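Long-range contacts in BolA (Coxiella burnetii, PDB 3TR3), which is of unknown function but belongs to the BolA/IbaG family, whose members are linked to stress responses and, in some organisms, to iron-sulfur cluster handling: residues R22-E27 against V36-T41; G30-A35 against I66-L71; L48-L53 against T73-E78. All coordinates share one frame; numbering follows the deposited sequence.

From the N terminus, contact 1 comes first. It pairs residues 22-27 with 36-41 and closes the hairpin of strands 22-28 and 32-38. Contact 2 starts inside that hairpin, at 30-35, and ends at 66-71, so it crosses contact 1 along the chain. It brings strand 68-74 in beside strand 32-38, after the two helices 47-57 and 59-65. Contact 3 joins 48-53 to 73-78. It crosses contact 2 and follows contact 1 in series. It ties helix 47-57 to the end of strand 68-74 and to the last helix. Strand 32-38 is shared by contacts 1 and 2, and strand 68-74 by contacts 2 and 3.

Contact 1: R22-E27 against V36-T41; sequences RVISAE and VVLCPT
V36 N donates to S25 O at 2.9 Å, with an N-H...O angle of 161°. I24 N reaches V36 O only by a weak, bent bond, and V23 CA lies 3.6 Å from V36 O, a C-H...O contact. I24 and S25 together lie opposite V36, a beta bulge in strand 22-28. Past the bulge, toward R22, the pairing is regular again. R22 N gives to L38 O at 2.9 Å, and L38 N returns a nearly straight bond to R22 O at 3.0 Å.

These bonds hold together the antiparallel hairpin of strands 22-28 and 32-38. In the BolA fold, which resembles the class II KH fold, this hairpin follows the first helix. V23 and V37 lie on the side of the sheet that carries helix 7-17, where V23 packs on I14.

On the other side, with V36 and L38, the end of I24 folds toward the opposite strand. Its CG1 sits between the backbone N and the carbonyl carbon (chi1 66°). I24 CG1 meets V36 CG1 at 3.8 Å, and I24 CG2 lies 4.0 Å from L38 CG. The I24 and L38 side chains cross at about a right angle, and Y79 touches both. S25 CB rests against V36 CG2 at 3.9 Å, while S25 OG bonds to T7 OG1 of the second subunit. S25 to E27 also pair with a parallel strand of that subunit, extending the sheet.

Contact 2: G30-A35 against I66-L71; sequences GHHFEA and IHALSL. With CO (cobalt (II) ion), chain D.
H32 and H67 bind one cobalt ion between them. Each uses NE2, and both H32 NE2 and H67 NE2 lie 2.2 Å from the metal. The two rings are oblique, their planes at 66°. H67 reaches the site with CG anti to its backbone N (chi1 160°). H31 completes an aromatic cluster with these two histidines, and its CD2 meets H67 CB at 3.7 Å. H67 probably corresponds to the histidine that ligates the cluster in BolA-glutaredoxin complexes of relatives, so a metal here is consistent with the family.

The backbone pairing is parallel. H31 O accepts from A68 N at 2.9 Å, and F33 N gives to A68 O. S70 N then bonds to F33 O almost straight, at 171°, and A35 N gives to S70 O. Just before the two strands begin, a water links the segments: it donates to G30 O and accepts from H67 N.

Apolar contacts differ on the two faces of the sheet. On the metal side, A68 CB sits over one face of the H32 ring, 3.8 Å from its centroid, a CH-pi contact. The aliphatic part of E34 makes a loose contact with S70 on the same side. On the other side L69 CD1 touches F33 CB at 3.8 Å and also A35 CB, and L71 CD2 packs on A35 CB at 3.9 Å. I66 CG2 meets F33 CD2.

The two strands are the ends of a beta-alpha-beta crossover through helices 47-57 and 59-65. F33 and I66 pack on I10 of helix 7-17, and L71 on V54 and Y55 of helix 47-57. Across strand 32-38 from strand 68-74 lies strand 22-28.

Contact 3: L48-L53 against T73-E78; sequences LTRHRL and TYTPDE
A salt bridge joins helix 47-57 to the end of strand 68-74 and the start of helix 76-80. R50 on the first of these helices meets E78, which also forms a capping box with T75 at the start of the last helix.

The R50 chain is extended from CG to NE, and it grips the E78 carboxylate end-on. R50 NH1 gives to E78 OE1 at 2.9 Å in a nearly straight bond, 173°. R50 NH2 gives to E78 OE2, also at 2.9 Å, but meets it from above the carboxylate plane. The guanidinium and carboxylate planes are 25° apart. R50 NH1 has a second acceptor, T73 O at 3.0 Å, in the guanidinium plane. This bond is bent, with NH1 above the T73 carbonyl plane. R50 NE is bound to Q45 O, so three nitrogens orient the group.

In the capping box, T75 OG1 accepts from E78 N, and T75 N gives to E78 OE1. OE1 thus takes two donors, which should fix the carboxylate for R50.

The T73 side chain crosses the aliphatic part of R50 obliquely, with T73 OG1 3.4 Å from R50 CB. The same OG1 lies at the edge of the H51 ring, 3.4 Å from H51 CD2.

Contact 1: R22-E27 against V36-T41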
ATOM      1  N   ARG B  22       9.258  -1.051  -2.272  1.00 32.68           N
ATOM      2  CA  ARG B  22       8.055  -0.976  -1.430  1.00 29.23           C
ATOM      3  C   ARG B  22       6.845  -0.727  -2.317  1.00 28.64           C
ATOM      4  O   ARG B  22       6.813   0.278  -3.069  1.00 29.05           O
ATOM      5  CB  ARG B  22       8.179   0.130  -0.365  1.00 29.51           C
ATOM      6  CG  ARG B  22       6.949   0.246   0.581  1.00 79.35           C
ATOM      7  CD  ARG B  22       7.181   1.196   1.770  1.00 78.84           C
ATOM      8  NE  ARG B  22       8.318   0.778   2.597  1.00 78.29           N
ATOM      9  CZ  ARG B  22       9.070   1.611   3.313  1.00 76.73           C
ATOM     10  NH1 ARG B  22       8.810   2.919   3.298  1.00 76.76           N
ATOM     11  NH2 ARG B  22      10.087   1.143   4.039  1.00 73.80           N
ATOM     12  N   VAL B  23       5.859  -1.642  -2.268  1.00 26.44           N
ATOM     13  CA  VAL B  23       4.577  -1.355  -2.934  1.00 27.88           C
ATOM     14  C   VAL B  23       3.644  -0.526  -1.976  1.00 32.88           C
ATOM     15  O   VAL B  23       2.984  -1.073  -1.079  1.00 37.78           O
ATOM     16  CB  VAL B  23       3.892  -2.636  -3.500  1.00 33.09           C
ATOM     17  CG1 VAL B  23       2.678  -2.281  -4.348  1.00 33.09           C
ATOM     18  CG2 VAL B  23       4.880  -3.466  -4.311  1.00 28.38           C
ATOM     19  N   ILE B  24       3.645   0.796  -2.149  1.00 28.01           N
ATOM     20  CA  ILE B  24       2.942   1.684  -1.243  1.00 33.07           C
ATOM     21  C   ILE B  24       1.429   1.732  -1.526  1.00 35.00           C
ATOM     22  O   ILE B  24       0.643   2.147  -0.681  1.00 32.25           O
ATOM     23  CB  ILE B  24       3.536   3.120  -1.206  1.00 33.38           C
ATOM     24  CG1 ILE B  24       3.350   3.820  -2.546  1.00 30.96           C
ATOM     25  CG2 ILE B  24       4.996   3.112  -0.681  1.00 23.62           C
ATOM     26  CD1 ILE B  24       3.693   5.272  -2.469  1.00 31.52           C
ATOM     27  N   SER B  25       1.030   1.292  -2.707  1.00 33.26           N
ATOM     28  CA  SER B  25      -0.368   1.191  -2.998  1.00 32.96           C
ATOM     29  C   SER B  25      -0.609   0.105  -4.027  1.00 34.26           C
ATOM     30  O   SER B  25       0.022   0.095  -5.059  1.00 34.04           O
ATOM     31  CB  SER B  25      -0.885   2.532  -3.480  1.00 33.94           C
ATOM     32  OG  SER B  25      -2.132   2.381  -4.121  1.00 34.31           O
ATOM     33  N   ALA B  26      -1.514  -0.823  -3.720  1.00 35.02           N
ATOM     34  CA  ALA B  26      -1.962  -1.849  -4.660  1.00 32.70           C
ATOM     35  C   ALA B  26      -3.519  -1.939  -4.698  1.00 33.38           C
ATOM     36  O   ALA B  26      -4.146  -2.192  -3.673  1.00 30.64           O
ATOM     37  CB  ALA B  26      -1.347  -3.203  -4.270  1.00 28.88           C
ATOM     38  N   GLU B  27      -4.119  -1.741  -5.875  1.00 33.66           N
ATOM     39  CA  GLU B  27      -5.582  -1.703  -6.047  1.00 36.70           C
ATOM     40  C   GLU B  27      -6.002  -2.558  -7.222  1.00 38.40           C
ATOM     41  O   GLU B  27      -5.189  -2.780  -8.136  1.00 35.14           O
ATOM     42  CB  GLU B  27      -6.113  -0.262  -6.239  1.00 34.74           C
ATOM     43  CG  GLU B  27      -5.852   0.643  -5.035  1.00 39.90           C
ATOM     44  CD  GLU B  27      -6.289   2.098  -5.269  1.00 49.32           C
ATOM     45  OE1 GLU B  27      -5.602   2.810  -6.069  1.00 46.42           O
ATOM     46  OE2 GLU B  27      -7.319   2.520  -4.636  1.00 50.30           O
ATOM     47  N   VAL B  36       1.655   1.311  -7.162  1.00 27.50           N
ATOM     48  CA  VAL B  36       2.591   2.407  -7.067  1.00 28.48           C
ATOM     49  C   VAL B  36       3.754   1.753  -6.381  1.00 31.58           C
ATOM     50  O   VAL B  36       3.578   1.137  -5.330  1.00 29.33           O
ATOM     51  CB  VAL B  36       2.067   3.601  -6.242  1.00 27.78           C
ATOM     52  CG1 VAL B  36       3.063   4.749  -6.267  1.00 25.59           C
ATOM     53  CG2 VAL B  36       0.680   4.063  -6.749  1.00 25.56           C
ATOM     54  N   VAL B  37       4.917   1.798  -7.045  1.00 29.82           N
ATOM     55  CA  VAL B  37       6.110   1.087  -6.601  1.00 27.48           C
ATOM     56  C   VAL B  37       7.230   2.090  -6.396  1.00 30.61           C
ATOM     57  O   VAL B  37       7.462   2.950  -7.259  1.00 28.13           O
ATOM     58  CB  VAL B  37       6.560   0.007  -7.619  1.00 35.70           C
ATOM     59  CG1 VAL B  37       7.713  -0.800  -7.037  1.00 23.40           C
ATOM     60  CG2 VAL B  37       5.421  -0.919  -7.937  1.00 23.08           C
ATOM     61  N   LEU B  38       7.871   2.013  -5.228  1.00 30.70           N
ATOM     62  CA  LEU B  38       9.045   2.805  -4.933  1.00 28.24           C
ATOM     63  C   LEU B  38      10.233   1.853  -4.970  1.00 33.63           C
ATOM     64  O   LEU B  38      10.168   0.763  -4.391  1.00 34.01           O
ATOM     65  CB  LEU B  38       8.967   3.530  -3.564  1.00 23.41           C
ATOM     66  CG  LEU B  38       7.771   4.438  -3.209  1.00 33.56           C
ATOM     67  CD1 LEU B  38       7.995   5.407  -1.988  1.00 23.84           C
ATOM     68  CD2 LEU B  38       7.226   5.212  -4.393  1.00 30.17           C
ATOM     69  N   CYS B  39      11.304   2.269  -5.659  1.00 30.54           N
ATOM     70  CA  CYS B  39      12.573   1.541  -5.689  1.00 30.25           C
ATOM     71  C   CYS B  39      13.723   2.504  -6.062  1.00 36.47           C
ATOM     72  O   CYS B  39      13.629   3.213  -7.075  1.00 34.98           O
ATOM     73  CB  CYS B  39      12.490   0.397  -6.702  1.00 24.00           C
ATOM     74  SG  CYS B  39      13.816  -0.800  -6.547  1.00 31.73           S
ATOM     75  N   PRO B  40      14.802   2.542  -5.241  1.00 38.22           N
ATOM     76  CA  PRO B  40      15.971   3.381  -5.565  1.00 38.93           C
ATOM     77  C   PRO B  40      16.686   2.922  -6.855  1.00 40.05           C
ATOM     78  O   PRO B  40      17.379   3.712  -7.484  1.00 46.07           O
ATOM     79  CB  PRO B  40      16.877   3.224  -4.329  1.00 36.25           C
ATOM     80  CG  PRO B  40      16.477   1.889  -3.732  1.00 34.02           C
ATOM     81  CD  PRO B  40      14.990   1.800  -3.978  1.00 35.99           C
ATOM     82  N   THR B  41      16.475   1.672  -7.254  1.00 36.68           N
ATOM     83  CA  THR B  41      17.026   1.116  -8.489  1.00 36.55           C
ATOM     84  C   THR B  41      16.478   1.807  -9.760  1.00 33.69           C
ATOM     85  O   THR B  41      17.060   1.721 -10.844  1.00 33.50           O
ATOM     86  CB  THR B  41      16.789  -0.429  -8.515  1.00 41.73           C
ATOM     87  OG1 THR B  41      17.542  -1.037  -7.460  1.00 47.93           O
ATOM     88  CG2 THR B  41      17.180  -1.068  -9.822  1.00 34.03           C
TER

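Contact 2: G30-A35 against I66-L71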
ATOM      1  N   GLY B  30      -8.949  -8.463  -9.108  1.00 39.60           N
ATOM      2  CA  GLY B  30      -8.620  -9.818  -9.551  1.00 36.73           C
ATOM      3  C   GLY B  30      -8.176  -9.939 -11.017  1.00 34.44           C
ATOM      4  O   GLY B  30      -7.603 -10.945 -11.385  1.00 34.69           O
ATOM      5  N   HIS B  31      -8.444  -8.913 -11.828  1.00 30.38           N
ATOM      6  CA  HIS B  31      -8.114  -8.869 -13.254  1.00 29.19           C
ATOM      7  C   HIS B  31      -7.403  -7.587 -13.631  1.00 33.17           C
ATOM      8  O   HIS B  31      -6.357  -7.640 -14.247  1.00 41.67           O
ATOM      9  CB  HIS B  31      -9.365  -9.109 -14.141  1.00 26.25           C
ATOM     10  CG  HIS B  31      -9.667 -10.557 -14.296  1.00 27.85           C
ATOM     11  ND1 HIS B  31     -10.191 -11.313 -13.268  1.00 25.32           N
ATOM     12  CD2 HIS B  31      -9.376 -11.423 -15.299  1.00 29.01           C
ATOM     13  CE1 HIS B  31     -10.242 -12.583 -13.644  1.00 25.83           C
ATOM     14  NE2 HIS B  31      -9.756 -12.675 -14.868  1.00 32.73           N
ATOM     15  N   HIS B  32      -7.957  -6.430 -13.272  1.00 31.87           N
ATOM     16  CA  HIS B  32      -7.258  -5.170 -13.537  1.00 31.36           C
ATOM     17  C   HIS B  32      -6.694  -4.577 -12.229  1.00 34.80           C
ATOM     18  O   HIS B  32      -7.376  -4.490 -11.240  1.00 35.31           O
ATOM     19  CB  HIS B  32      -8.146  -4.187 -14.326  1.00 29.28           C
ATOM     20  CG  HIS B  32      -8.379  -4.591 -15.761  1.00 35.38           C
ATOM     21  ND1 HIS B  32      -7.844  -3.898 -16.838  1.00 35.76           N
ATOM     22  CD2 HIS B  32      -9.060  -5.641 -16.301  1.00 31.53           C
ATOM     23  CE1 HIS B  32      -8.209  -4.484 -17.965  1.00 36.63           C
ATOM     24  NE2 HIS B  32      -8.955  -5.548 -17.665  1.00 35.54           N
ATOM     25  N   PHE B  33      -5.410  -4.254 -12.211  1.00 35.96           N
ATOM     26  CA  PHE B  33      -4.757  -3.767 -11.013  1.00 34.20           C
ATOM     27  C   PHE B  33      -3.975  -2.482 -11.333  1.00 37.84           C
ATOM     28  O   PHE B  33      -3.678  -2.199 -12.500  1.00 41.31           O
ATOM     29  CB  PHE B  33      -3.783  -4.820 -10.473  1.00 31.98           C
ATOM     30  CG  PHE B  33      -4.426  -6.107 -10.034  1.00 31.19           C
ATOM     31  CD1 PHE B  33      -4.804  -6.296  -8.694  1.00 29.30           C
ATOM     32  CD2 PHE B  33      -4.620  -7.149 -10.941  1.00 28.20           C
ATOM     33  CE1 PHE B  33      -5.370  -7.519  -8.274  1.00 27.59           C
ATOM     34  CE2 PHE B  33      -5.207  -8.370 -10.539  1.00 24.17           C
ATOM     35  CZ  PHE B  33      -5.581  -8.556  -9.215  1.00 27.47           C
ATOM     36  N   GLU B  34      -3.673  -1.717 -10.284  1.00 37.97           N
ATOM     37  CA  GLU B  34      -2.762  -0.571 -10.324  1.00 41.36           C
ATOM     38  C   GLU B  34      -1.858  -0.694  -9.128  1.00 39.92           C
ATOM     39  O   GLU B  34      -2.304  -1.041  -8.033  1.00 41.53           O
ATOM     40  CB  GLU B  34      -3.498   0.759 -10.204  1.00 48.60           C
ATOM     41  CG  GLU B  34      -4.510   1.031 -11.286  1.00 64.05           C
ATOM     42  CD  GLU B  34      -5.523   2.093 -10.862  1.00 81.92           C
ATOM     43  OE1 GLU B  34      -5.611   2.396  -9.643  1.00 85.56           O
ATOM     44  OE2 GLU B  34      -6.233   2.625 -11.750  1.00 88.19           O
ATOM     45  N   ALA B  35      -0.585  -0.391  -9.329  1.00 34.93           N
ATOM     46  CA  ALA B  35       0.383  -0.450  -8.258  1.00 27.45           C
ATOM     47  C   ALA B  35       1.276   0.787  -8.327  1.00 31.68           C
ATOM     48  O   ALA B  35       1.576   1.279  -9.415  1.00 36.17           O
ATOM     49  CB  ALA B  35       1.213  -1.751  -8.360  1.00 27.31           C
ATOM     50  N   ILE B  66      -1.824 -12.619 -13.742  1.00 38.17           N
ATOM     51  CA  ILE B  66      -2.267 -11.235 -13.690  1.00 35.22           C
ATOM     52  C   ILE B  66      -2.688 -10.779 -15.075  1.00 39.39           C
ATOM     53  O   ILE B  66      -1.855 -10.669 -15.962  1.00 40.73           O
ATOM     54  CB  ILE B  66      -1.162 -10.319 -13.157  1.00 34.93           C
ATOM     55  CG1 ILE B  66      -0.613 -10.824 -11.831  1.00 35.89           C
ATOM     56  CG2 ILE B  66      -1.618  -8.873 -13.040  1.00 24.61           C
ATOM     57  CD1 ILE B  66       0.520  -9.976 -11.345  1.00 25.11           C
ATOM     58  N   HIS B  67      -3.982 -10.519 -15.259  1.00 36.59           N
ATOM     59  CA  HIS B  67      -4.507 -10.137 -16.561  1.00 33.75           C
ATOM     60  C   HIS B  67      -3.998  -8.744 -16.989  1.00 34.30           C
ATOM     61  O   HIS B  67      -3.522  -8.559 -18.124  1.00 31.93           O
ATOM     62  CB  HIS B  67      -6.056 -10.290 -16.558  1.00 33.70           C
ATOM     63  CG  HIS B  67      -6.781  -9.520 -17.627  1.00 35.36           C
ATOM     64  ND1 HIS B  67      -6.908  -9.970 -18.925  1.00 32.43           N
ATOM     65  CD2 HIS B  67      -7.480  -8.357 -17.564  1.00 37.66           C
ATOM     66  CE1 HIS B  67      -7.611  -9.100 -19.628  1.00 30.74           C
ATOM     67  NE2 HIS B  67      -7.969  -8.113 -18.824  1.00 37.06           N
ATOM     68  N   ALA B  68      -4.078  -7.759 -16.097  1.00 34.09           N
ATOM     69  CA  ALA B  68      -3.656  -6.389 -16.452  1.00 29.71           C
ATOM     70  C   ALA B  68      -3.123  -5.678 -15.242  1.00 30.63           C
ATOM     71  O   ALA B  68      -3.679  -5.814 -14.145  1.00 36.70           O
ATOM     72  CB  ALA B  68      -4.790  -5.596 -17.080  1.00 29.42           C
ATOM     73  N   LEU B  69      -2.003  -4.982 -15.421  1.00 30.87           N
ATOM     74  CA  LEU B  69      -1.354  -4.313 -14.320  1.00 31.13           C
ATOM     75  C   LEU B  69      -0.794  -2.983 -14.772  1.00 34.72           C
ATOM     76  O   LEU B  69       0.085  -2.950 -15.559  1.00 40.65           O
ATOM     77  CB  LEU B  69      -0.247  -5.182 -13.757  1.00 32.19           C
ATOM     78  CG  LEU B  69       0.615  -4.499 -12.700  1.00 29.30           C
ATOM     79  CD1 LEU B  69      -0.259  -3.940 -11.538  1.00 23.17           C
ATOM     80  CD2 LEU B  69       1.657  -5.464 -12.188  1.00 24.61           C
ATOM     81  N   SER B  70      -1.328  -1.890 -14.254  1.00 38.84           N
ATOM     82  CA  SER B  70      -0.935  -0.535 -14.590  1.00 31.44           C
ATOM     83  C   SER B  70       0.013  -0.060 -13.484  1.00 31.37           C
ATOM     84  O   SER B  70      -0.207  -0.385 -12.322  1.00 34.66           O
ATOM     85  CB  SER B  70      -2.226   0.295 -14.659  1.00 37.25           C
ATOM     86  OG  SER B  70      -2.007   1.680 -14.547  1.00 46.37           O
ATOM     87  N   LEU B  71       1.087   0.667 -13.812  1.00 32.38           N
ATOM     88  CA  LEU B  71       2.116   1.005 -12.788  1.00 34.22           C
ATOM     89  C   LEU B  71       2.446   2.477 -12.709  1.00 34.27           C
ATOM     90  O   LEU B  71       2.480   3.153 -13.726  1.00 35.00           O
ATOM     91  CB  LEU B  71       3.461   0.256 -12.997  1.00 22.68           C
ATOM     92  CG  LEU B  71       3.525  -1.267 -13.059  1.00 31.06           C
ATOM     93  CD1 LEU B  71       4.908  -1.790 -13.667  1.00 23.77           C
ATOM     94  CD2 LEU B  71       3.248  -1.893 -11.676  1.00 29.53           C
TER
HETATM   95 CO    CO D  80      -9.662  -6.738 -19.361  1.00 37.35          CO
HETATM   96  O   HOH W   1      -6.082 -11.963 -13.658  0.87 26.14           O

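Contact 3: L48-L53 against T73-E78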
ATOM      1  N   LEU B  48       9.884   3.194 -19.130  1.00 41.02           N
ATOM      2  CA  LEU B  48       9.744   1.883 -19.747  1.00 40.09           C
ATOM      3  C   LEU B  48      10.592   0.819 -19.046  1.00 38.75           C
ATOM      4  O   LEU B  48      10.114  -0.269 -18.750  1.00 42.42           O
ATOM      5  CB  LEU B  48      10.132   1.954 -21.223  1.00 44.51           C
ATOM      6  CG  LEU B  48      10.125   0.571 -21.877  1.00 47.36           C
ATOM      7  CD1 LEU B  48       8.693  -0.024 -21.871  1.00 50.78           C
ATOM      8  CD2 LEU B  48      10.693   0.630 -23.263  1.00 46.12           C
ATOM      9  N   THR B  49      11.848   1.141 -18.769  1.00 34.25           N
ATOM     10  CA  THR B  49      12.710   0.247 -18.011  1.00 34.64           C
ATOM     11  C   THR B  49      12.194  -0.020 -16.602  1.00 36.30           C
ATOM     12  O   THR B  49      12.251  -1.155 -16.126  1.00 41.28           O
ATOM     13  CB  THR B  49      14.117   0.828 -17.884  1.00 36.42           C
ATOM     14  OG1 THR B  49      14.684   0.899 -19.188  1.00 42.94           O
ATOM     15  CG2 THR B  49      14.979  -0.039 -16.984  1.00 34.90           C
ATOM     16  N   ARG B  50      11.733   1.032 -15.925  1.00 31.57           N
ATOM     17  CA  ARG B  50      11.265   0.890 -14.545  1.00 30.01           C
ATOM     18  C   ARG B  50      10.134  -0.134 -14.538  1.00 29.66           C
ATOM     19  O   ARG B  50      10.143  -1.085 -13.755  1.00 27.74           O
ATOM     20  CB  ARG B  50      10.782   2.215 -13.980  1.00 30.68           C
ATOM     21  CG  ARG B  50      11.859   3.224 -13.656  1.00 29.79           C
ATOM     22  CD  ARG B  50      11.244   4.604 -13.445  1.00 23.11           C
ATOM     23  NE  ARG B  50      12.279   5.574 -13.152  1.00 36.24           N
ATOM     24  CZ  ARG B  50      12.174   6.587 -12.292  1.00 35.00           C
ATOM     25  NH1 ARG B  50      11.042   6.747 -11.598  1.00 26.65           N
ATOM     26  NH2 ARG B  50      13.217   7.430 -12.113  1.00 27.74           N
ATOM     27  N   HIS B  51       9.212   0.027 -15.482  1.00 32.15           N
ATOM     28  CA  HIS B  51       8.066  -0.880 -15.615  1.00 32.03           C
ATOM     29  C   HIS B  51       8.498  -2.297 -15.947  1.00 35.49           C
ATOM     30  O   HIS B  51       7.957  -3.241 -15.398  1.00 38.44           O
ATOM     31  CB  HIS B  51       7.051  -0.370 -16.654  1.00 33.09           C
ATOM     32  CG  HIS B  51       6.334   0.886 -16.249  1.00 38.16           C
ATOM     33  ND1 HIS B  51       5.154   1.290 -16.839  1.00 37.98           N
ATOM     34  CD2 HIS B  51       6.632   1.833 -15.319  1.00 35.22           C
ATOM     35  CE1 HIS B  51       4.761   2.426 -16.292  1.00 34.61           C
ATOM     36  NE2 HIS B  51       5.650   2.788 -15.385  1.00 35.61           N
ATOM     37  N   ARG B  52       9.483  -2.451 -16.831  1.00 35.47           N
ATOM     38  CA  ARG B  52       9.930  -3.790 -17.192  1.00 38.94           C
ATOM     39  C   ARG B  52      10.588  -4.546 -16.041  1.00 35.62           C
ATOM     40  O   ARG B  52      10.385  -5.763 -15.890  1.00 35.10           O
ATOM     41  CB  ARG B  52      10.832  -3.751 -18.417  1.00 44.32           C
ATOM     42  CG  ARG B  52      10.030  -3.504 -19.646  1.00 53.21           C
ATOM     43  CD  ARG B  52      10.907  -3.183 -20.802  1.00 64.55           C
ATOM     44  NE  ARG B  52      10.132  -3.225 -22.036  1.00 77.80           N
ATOM     45  CZ  ARG B  52      10.650  -3.066 -23.254  1.00 84.75           C
ATOM     46  NH1 ARG B  52      11.960  -2.845 -23.405  1.00 82.56           N
ATOM     47  NH2 ARG B  52       9.854  -3.124 -24.320  1.00 86.79           N
ATOM     48  N   LEU B  53      11.367  -3.835 -15.228  1.00 29.72           N
ATOM     49  CA  LEU B  53      11.961  -4.474 -14.055  1.00 31.94           C
ATOM     50  C   LEU B  53      10.860  -5.085 -13.154  1.00 37.24           C
ATOM     51  O   LEU B  53      11.031  -6.188 -12.614  1.00 36.92           O
ATOM     52  CB  LEU B  53      12.809  -3.488 -13.266  1.00 31.75           C
ATOM     53  CG  LEU B  53      14.248  -3.337 -13.756  1.00 41.33           C
ATOM     54  CD1 LEU B  53      15.029  -2.286 -12.930  1.00 43.58           C
ATOM     55  CD2 LEU B  53      14.963  -4.712 -13.772  1.00 41.16           C
ATOM     56  N   THR B  73       5.866   4.178 -11.032  1.00 31.99           N
ATOM     57  CA  THR B  73       7.171   3.790 -10.484  1.00 31.10           C
ATOM     58  C   THR B  73       7.974   5.004 -10.053  1.00 32.16           C
ATOM     59  O   THR B  73       8.235   5.880 -10.855  1.00 34.40           O
ATOM     60  CB  THR B  73       7.984   2.969 -11.522  1.00 33.72           C
ATOM     61  OG1 THR B  73       7.946   3.619 -12.801  1.00 30.91           O
ATOM     62  CG2 THR B  73       7.399   1.539 -11.648  1.00 22.85           C
ATOM     63  N   TYR B  74       8.353   5.067  -8.781  1.00 32.13           N
ATOM     64  CA  TYR B  74       9.066   6.225  -8.268  1.00 33.95           C
ATOM     65  C   TYR B  74      10.336   5.792  -7.566  1.00 33.61           C
ATOM     66  O   TYR B  74      10.415   4.701  -7.014  1.00 35.29           O
ATOM     67  CB  TYR B  74       8.219   7.028  -7.252  1.00 39.72           C
ATOM     68  CG  TYR B  74       6.908   7.579  -7.792  1.00 47.72           C
ATOM     69  CD1 TYR B  74       6.865   8.758  -8.530  1.00 51.13           C
ATOM     70  CD2 TYR B  74       5.705   6.918  -7.549  1.00 50.02           C
ATOM     71  CE1 TYR B  74       5.676   9.247  -9.037  1.00 56.32           C
ATOM     72  CE2 TYR B  74       4.512   7.402  -8.037  1.00 54.51           C
ATOM     73  CZ  TYR B  74       4.490   8.561  -8.783  1.00 59.90           C
ATOM     74  OH  TYR B  74       3.270   9.029  -9.253  1.00 64.29           O
ATOM     75  N   THR B  75      11.334   6.663  -7.576  1.00 29.95           N
ATOM     76  CA  THR B  75      12.382   6.517  -6.599  1.00 28.90           C
ATOM     77  C   THR B  75      11.841   7.068  -5.294  1.00 30.09           C
ATOM     78  O   THR B  75      10.959   7.924  -5.288  1.00 31.38           O
ATOM     79  CB  THR B  75      13.666   7.309  -6.962  1.00 28.75           C
ATOM     80  OG1 THR B  75      13.382   8.716  -7.036  1.00 27.52           O
ATOM     81  CG2 THR B  75      14.277   6.799  -8.267  1.00 29.52           C
ATOM     82  N   PRO B  76      12.392   6.597  -4.183  1.00 29.67           N
ATOM     83  CA  PRO B  76      12.066   7.185  -2.886  1.00 29.73           C
ATOM     84  C   PRO B  76      12.161   8.705  -2.894  1.00 37.71           C
ATOM     85  O   PRO B  76      11.262   9.348  -2.344  1.00 46.45           O
ATOM     86  CB  PRO B  76      13.100   6.566  -1.949  1.00 28.71           C
ATOM     87  CG  PRO B  76      13.493   5.254  -2.604  1.00 28.44           C
ATOM     88  CD  PRO B  76      13.285   5.421  -4.082  1.00 26.61           C
ATOM     89  N   ASP B  77      13.186   9.279  -3.519  1.00 40.83           N
ATOM     90  CA  ASP B  77      13.295  10.742  -3.613  1.00 42.07           C
ATOM     91  C   ASP B  77      12.209  11.419  -4.467  1.00 36.76           C
ATOM     92  O   ASP B  77      11.725  12.459  -4.089  1.00 40.90           O
ATOM     93  CB  ASP B  77      14.674  11.185  -4.126  1.00 47.67           C
ATOM     94  CG  ASP B  77      15.785  10.915  -3.137  1.00 56.44           C
ATOM     95  OD1 ASP B  77      15.505  10.684  -1.938  1.00 57.21           O
ATOM     96  OD2 ASP B  77      16.955  10.942  -3.582  1.00 64.25           O
ATOM     97  N   GLU B  78      11.857  10.864  -5.623  1.00 31.78           N
ATOM     98  CA  GLU B  78      10.796  11.461  -6.406  1.00 33.46           C
ATOM     99  C   GLU B  78       9.541  11.480  -5.539  1.00 41.31           C
ATOM    100  O   GLU B  78       8.743  12.425  -5.622  1.00 41.17           O
ATOM    101  CB  GLU B  78      10.524  10.714  -7.721  1.00 33.12           C
ATOM    102  CG  GLU B  78      11.643  10.796  -8.754  1.00 43.02           C
ATOM    103  CD  GLU B  78      11.470   9.817  -9.915  1.00 49.69           C
ATOM    104  OE1 GLU B  78      10.590   8.940  -9.801  1.00 48.95           O
ATOM    105  OE2 GLU B  78      12.211   9.927 -10.934  1.00 52.27           O
TER